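PDB 5Z7C: 3'3'-cGAMP-specific phosphodiesterase 3 from Vibrio cholerae O1 biovar El Tor str. N16961, which is a mostly helical bacterial protein of the HD-domain family, with two HD-type regions in a single chain. Local coordinates for residues E127-L130 with T131-I135; V167-G170 with I171-D175. The protein carries 2 engineered substitutions. All blocks are in the same frame, centred on the assembly; numbering follows the deposited sequence.

Interaction 1: E127-L130 with T131-I135; sequences ERIL and TTIDI
Glu127 and Thr131, with Arg128 and Thr132 one residue on, form a local contact between successive turns of the surface helix 125-137. Two neighbouring threonines each return their hydroxyl to the carbonyl already held by their own backbone N-H. Glu127 O receives Thr131 N at 2.8 Å in a nearly straight bond, and Thr131 OG1, 2.6 Å away, donates to Glu127 O from above the carbonyl plane. With chi1 at -45°, OG1 stands beside the backbone N of Thr131, on the side that looks back along the helix. Thr132 reaches the same end by another rotation: chi1 of 59° puts OG1 between N and the carbonyl carbon, 2.8 Å from Arg128 O. Thr132 N and OG1 approach Arg128 O from opposite faces of its plane. The next two turn-to-turn bonds, from Ile133 N to Ile129 O and from Asp134 N to Leu130 O, use no side chain. Ile133 CD1 brushes the branch methyl CG2 of Ile129 at 4.1 Å, a light contact on an exposed side. Thr132 is buried against Ile115 and Val116 of helix 108-118; Ile135 also meets Ile115, so this face seats helix 125-137 on its predecessor.

Interaction 2: V167-G170 with I171-D175; sequences VAQG and IHSLD
Ile171 folds back over the end of the short helix 165-168, meeting the carbonyls of Val167 and Ala168. Its CB lies 3.6 Å from Ala168 O. CG1, placed beside the backbone N by chi1 of -74° and thus anti to the carbonyl carbon, passes Val167 O at 3.2 Å. The chain runs on extended, and its tip CD1 is 3.7 Å from Val167 O and 4.3 Å from Val167 CG1, a loose apolar touch. Leu74 and Ala158, the latter on helix 141-160, pack on the same isoleucine.

Two backbone bonds converge on one atom. Ala168 O accepts from both His172 N and Ile171 N, each at 3.1 Å and both from the same face of its plane; the Ile171 donor stands well above that plane, the His172 donor much closer to it. Gln169 is the first residue to leave helical angles, and Gly170 follows with a positive phi of 123°, where a side chain would press on the preceding carbonyl. The Gln169 chain, bent at chi2 (76°), carries NE2 to 3.7 Å from Ser173 OG, a proximity rather than a bond. His172 packs against Cys151 of helix 141-160, and Ser173 touches Ser196 on helix 194-211.

The arrangement is a helix C-terminus ended by a turn close to type II, with Gly170 at its third position and the bond from Ile171 N spanning it, which shares Ile171 with a type I turn running on to Leu174, within the helical core of the first HD region.

From the N terminus, the chain reaches interaction 1 first, on helix 125-137, then runs through helix 141-160 to interaction 2, which begins on the last residues of helix 165-168. Neither contact closes a long loop: each joins residues three to five places apart, and they follow in series without nesting or crossing. Interaction 1 sits at the periphery and ties its helix to helix 108-118. Interaction 2 lies deeper, where the chain leaves helix 165-168 among helices 62-73, 141-160 and 194-211. The two centres are 28 Å apart and the nearest atoms about 16 Å, so they do not touch; helix 141-160, which interaction 2 packs against, lies between them in the sequence.

Interaction 1: E127-L130 with T131-I135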
ATOM      1  N   GLU A 127      32.933  10.889  -6.585  1.00 79.47           N
ATOM      2  CA  GLU A 127      32.557   9.923  -7.596  1.00 81.52           C
ATOM      3  C   GLU A 127      31.072   9.901  -7.780  1.00 76.19           C
ATOM      4  O   GLU A 127      30.568   9.806  -8.871  1.00 73.30           O
ATOM      5  CB  GLU A 127      32.988   8.535  -7.171  1.00 87.40           C
ATOM      6  CG  GLU A 127      34.205   8.014  -7.880  1.00100.91           C
ATOM      7  CD  GLU A 127      34.148   8.228  -9.372  1.00104.52           C
ATOM      8  OE1 GLU A 127      35.091   8.824  -9.921  1.00 99.51           O
ATOM      9  OE2 GLU A 127      33.159   7.801  -9.999  1.00103.46           O
ATOM     10  N   ARG A 128      30.378   9.959  -6.669  1.00 74.36           N
ATOM     11  CA  ARG A 128      28.953   9.911  -6.643  1.00 69.73           C
ATOM     12  C   ARG A 128      28.343  11.052  -7.395  1.00 72.55           C
ATOM     13  O   ARG A 128      27.343  10.899  -8.048  1.00 65.58           O
ATOM     14  CB  ARG A 128      28.495   9.951  -5.202  1.00 69.01           C
ATOM     15  CG  ARG A 128      29.061   8.832  -4.386  1.00 85.35           C
ATOM     16  CD  ARG A 128      28.131   8.402  -3.261  1.00 90.12           C
ATOM     17  NE  ARG A 128      27.882   9.483  -2.322  1.00 91.79           N
ATOM     18  CZ  ARG A 128      26.787   9.592  -1.591  1.00 87.39           C
ATOM     19  NH1 ARG A 128      25.837   8.690  -1.677  1.00 81.94           N
ATOM     20  NH2 ARG A 128      26.647  10.605  -0.775  1.00 89.20           N
ATOM     21  N   ILE A 129      28.937  12.215  -7.292  1.00 64.40           N
ATOM     22  CA  ILE A 129      28.445  13.331  -8.035  1.00 65.63           C
ATOM     23  C   ILE A 129      28.668  13.125  -9.502  1.00 67.07           C
ATOM     24  O   ILE A 129      27.800  13.396 -10.293  1.00 66.93           O
ATOM     25  CB  ILE A 129      29.120  14.586  -7.590  1.00 67.79           C
ATOM     26  CG1 ILE A 129      28.953  14.722  -6.101  1.00 66.46           C
ATOM     27  CG2 ILE A 129      28.532  15.773  -8.276  1.00 69.16           C
ATOM     28  CD1 ILE A 129      27.591  15.068  -5.676  1.00 64.67           C
ATOM     29  N   LEU A 130      29.836  12.673  -9.873  1.00 68.66           N
ATOM     30  CA  LEU A 130      30.095  12.506 -11.266  1.00 70.30           C
ATOM     31  C   LEU A 130      29.196  11.453 -11.832  1.00 68.33           C
ATOM     32  O   LEU A 130      28.650  11.604 -12.893  1.00 68.82           O
ATOM     33  CB  LEU A 130      31.546  12.150 -11.487  1.00 72.49           C
ATOM     34  CG  LEU A 130      32.431  13.347 -11.238  1.00 75.10           C
ATOM     35  CD1 LEU A 130      33.823  13.020 -11.522  1.00 77.47           C
ATOM     36  CD2 LEU A 130      32.003  14.486 -12.060  1.00 76.69           C
ATOM     37  N   THR A 131      29.056  10.364 -11.116  1.00 68.87           N
ATOM     38  CA  THR A 131      28.200   9.294 -11.543  1.00 66.98           C
ATOM     39  C   THR A 131      26.756   9.681 -11.608  1.00 68.95           C
ATOM     40  O   THR A 131      26.067   9.281 -12.500  1.00 70.14           O
ATOM     41  CB  THR A 131      28.357   8.125 -10.639  1.00 68.92           C
ATOM     42  OG1 THR A 131      29.745   7.934 -10.404  1.00 80.62           O
ATOM     43  CG2 THR A 131      27.835   6.915 -11.282  1.00 65.21           C
ATOM     44  N   THR A 132      26.284  10.422 -10.639  1.00 61.78           N
ATOM     45  CA  THR A 132      24.898  10.842 -10.667  1.00 60.43           C
ATOM     46  C   THR A 132      24.622  11.766 -11.828  1.00 65.49           C
ATOM     47  O   THR A 132      23.552  11.779 -12.382  1.00 61.55           O
ATOM     48  CB  THR A 132      24.321  11.313  -9.303  1.00 58.94           C
ATOM     49  OG1 THR A 132      25.062  12.407  -8.793  1.00 60.65           O
ATOM     50  CG2 THR A 132      24.299  10.237  -8.315  1.00 56.89           C
ATOM     51  N   ILE A 133      25.598  12.576 -12.161  1.00 64.84           N
ATOM     52  CA  ILE A 133      25.470  13.457 -13.287  1.00 67.00           C
ATOM     53  C   ILE A 133      25.393  12.660 -14.561  1.00 67.36           C
ATOM     54  O   ILE A 133      24.677  13.013 -15.458  1.00 67.94           O
ATOM     55  CB  ILE A 133      26.579  14.490 -13.310  1.00 69.87           C
ATOM     56  CG1 ILE A 133      26.312  15.522 -12.247  1.00 69.75           C
ATOM     57  CG2 ILE A 133      26.613  15.234 -14.593  1.00 72.44           C
ATOM     58  CD1 ILE A 133      27.351  16.535 -12.142  1.00 72.52           C
ATOM     59  N   ASP A 134      26.162  11.608 -14.652  1.00 68.00           N
ATOM     60  CA  ASP A 134      26.181  10.843 -15.862  1.00 67.88           C
ATOM     61  C   ASP A 134      24.848  10.215 -16.138  1.00 65.72           C
ATOM     62  O   ASP A 134      24.403  10.178 -17.250  1.00 66.50           O
ATOM     63  CB  ASP A 134      27.224   9.766 -15.757  1.00 68.12           C
ATOM     64  CG  ASP A 134      28.563  10.222 -16.216  1.00 71.17           C
ATOM     65  OD1 ASP A 134      28.665  11.283 -16.833  1.00 73.26           O
ATOM     66  OD2 ASP A 134      29.529   9.511 -15.968  1.00 74.28           O
ATOM     67  N   ILE A 135      24.225   9.688 -15.108  1.00 63.12           N
ATOM     68  CA  ILE A 135      22.910   9.098 -15.196  1.00 60.98           C
ATOM     69  C   ILE A 135      21.850  10.113 -15.564  1.00 61.22           C
ATOM     70  O   ILE A 135      20.914   9.809 -16.237  1.00 60.65           O
ATOM     71  CB  ILE A 135      22.584   8.330 -13.936  1.00 58.43           C
ATOM     72  CG1 ILE A 135      23.429   7.085 -13.902  1.00 58.32           C
ATOM     73  CG2 ILE A 135      21.170   7.889 -13.913  1.00 56.37           C
ATOM     74  CD1 ILE A 135      23.546   6.508 -12.581  1.00 56.60           C
TER

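Interaction 2: V167-G170 with I171-D175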
ATOM      1  N   VAL A 167       6.909 -16.055  -7.886  1.00 47.75           N
ATOM      2  CA  VAL A 167       6.197 -14.816  -7.679  1.00 46.41           C
ATOM      3  C   VAL A 167       7.133 -13.647  -7.675  1.00 48.56           C
ATOM      4  O   VAL A 167       6.869 -12.643  -8.257  1.00 51.52           O
ATOM      5  CB  VAL A 167       5.436 -14.828  -6.357  1.00 44.57           C
ATOM      6  CG1 VAL A 167       4.717 -13.553  -6.157  1.00 41.03           C
ATOM      7  CG2 VAL A 167       4.462 -15.906  -6.360  1.00 42.70           C
ATOM      8  N   ALA A 168       8.226 -13.774  -6.974  1.00 52.05           N
ATOM      9  CA  ALA A 168       9.182 -12.714  -6.898  1.00 51.30           C
ATOM     10  C   ALA A 168       9.734 -12.479  -8.258  1.00 54.31           C
ATOM     11  O   ALA A 168       9.917 -11.367  -8.689  1.00 54.34           O
ATOM     12  CB  ALA A 168      10.261 -13.108  -6.001  1.00 51.95           C
ATOM     13  N   GLN A 169      10.005 -13.557  -8.939  1.00 63.93           N
ATOM     14  CA  GLN A 169      10.494 -13.451 -10.260  1.00 67.80           C
ATOM     15  C   GLN A 169       9.217 -13.411 -10.955  1.00 69.63           C
ATOM     16  O   GLN A 169       8.488 -14.374 -10.928  1.00 84.88           O
ATOM     17  CB  GLN A 169      11.182 -14.738 -10.596  1.00 70.39           C
ATOM     18  CG  GLN A 169      11.842 -14.717 -11.895  1.00 80.61           C
ATOM     19  CD  GLN A 169      13.106 -13.951 -11.837  1.00 90.87           C
ATOM     20  OE1 GLN A 169      13.781 -13.959 -10.823  1.00 95.37           O
ATOM     21  NE2 GLN A 169      13.441 -13.265 -12.920  1.00 86.99           N
ATOM     22  N   GLY A 170       8.882 -12.286 -11.511  1.00 60.53           N
ATOM     23  CA  GLY A 170       7.596 -12.182 -12.123  1.00 59.97           C
ATOM     24  C   GLY A 170       6.904 -11.052 -11.483  1.00 59.67           C
ATOM     25  O   GLY A 170       5.793 -10.762 -11.807  1.00 57.91           O
ATOM     26  N   ILE A 171       7.563 -10.432 -10.536  1.00 51.09           N
ATOM     27  CA  ILE A 171       7.254  -9.086 -10.149  1.00 44.14           C
ATOM     28  C   ILE A 171       8.453  -8.381 -10.750  1.00 55.73           C
ATOM     29  O   ILE A 171       8.364  -7.280 -11.220  1.00 52.11           O
ATOM     30  CB  ILE A 171       7.260  -8.942  -8.654  1.00 47.27           C
ATOM     31  CG1 ILE A 171       6.014  -9.582  -8.090  1.00 47.53           C
ATOM     32  CG2 ILE A 171       7.198  -7.536  -8.282  1.00 42.29           C
ATOM     33  CD1 ILE A 171       5.911  -9.482  -6.638  1.00 45.36           C
ATOM     34  N   HIS A 172       9.585  -9.045 -10.710  1.00 51.91           N
ATOM     35  CA  HIS A 172      10.848  -8.534 -11.180  1.00 49.44           C
ATOM     36  C   HIS A 172      10.925  -8.248 -12.649  1.00 50.87           C
ATOM     37  O   HIS A 172      11.573  -7.320 -13.061  1.00 49.66           O
ATOM     38  CB  HIS A 172      11.927  -9.522 -10.843  1.00 58.99           C
ATOM     39  CG  HIS A 172      13.293  -9.067 -11.221  1.00 64.31           C
ATOM     40  ND1 HIS A 172      14.315  -8.957 -10.310  1.00 64.52           N
ATOM     41  CD2 HIS A 172      13.808  -8.695 -12.408  1.00 66.25           C
ATOM     42  CE1 HIS A 172      15.401  -8.535 -10.920  1.00 64.45           C
ATOM     43  NE2 HIS A 172      15.124  -8.379 -12.195  1.00 66.72           N
ATOM     44  N   SER A 173      10.247  -9.058 -13.436  1.00 47.24           N
ATOM     45  CA  SER A 173      10.291  -8.971 -14.873  1.00 46.13           C
ATOM     46  C   SER A 173       9.033  -8.368 -15.411  1.00 41.60           C
ATOM     47  O   SER A 173       8.715  -8.538 -16.546  1.00 42.56           O
ATOM     48  CB  SER A 173      10.504 -10.329 -15.471  1.00 43.03           C
ATOM     49  OG  SER A 173      11.800 -10.790 -15.197  1.00 51.67           O
ATOM     50  N   LEU A 174       8.343  -7.617 -14.598  1.00 46.95           N
ATOM     51  CA  LEU A 174       7.072  -7.106 -14.990  1.00 46.93           C
ATOM     52  C   LEU A 174       7.253  -6.268 -16.209  1.00 47.32           C
ATOM     53  O   LEU A 174       6.444  -6.271 -17.089  1.00 46.86           O
ATOM     54  CB  LEU A 174       6.541  -6.241 -13.875  1.00 45.41           C
ATOM     55  CG  LEU A 174       5.234  -5.504 -14.030  1.00 47.40           C
ATOM     56  CD1 LEU A 174       4.151  -6.475 -14.192  1.00 48.75           C
ATOM     57  CD2 LEU A 174       4.953  -4.651 -12.890  1.00 44.57           C
ATOM     58  N   ASP A 175       8.341  -5.537 -16.257  1.00 56.79           N
ATOM     59  CA  ASP A 175       8.514  -4.502 -17.244  1.00 53.51           C
ATOM     60  C   ASP A 175       9.332  -4.925 -18.438  1.00 57.03           C
ATOM     61  O   ASP A 175       9.724  -4.122 -19.242  1.00 60.72           O
ATOM     62  CB  ASP A 175       9.078  -3.268 -16.594  1.00 49.16           C
ATOM     63  CG  ASP A 175       8.048  -2.512 -15.831  1.00 63.20           C
ATOM     64  OD1 ASP A 175       7.044  -2.133 -16.424  1.00 62.48           O
ATOM     65  OD2 ASP A 175       8.219  -2.294 -14.633  1.00 58.46           O
TER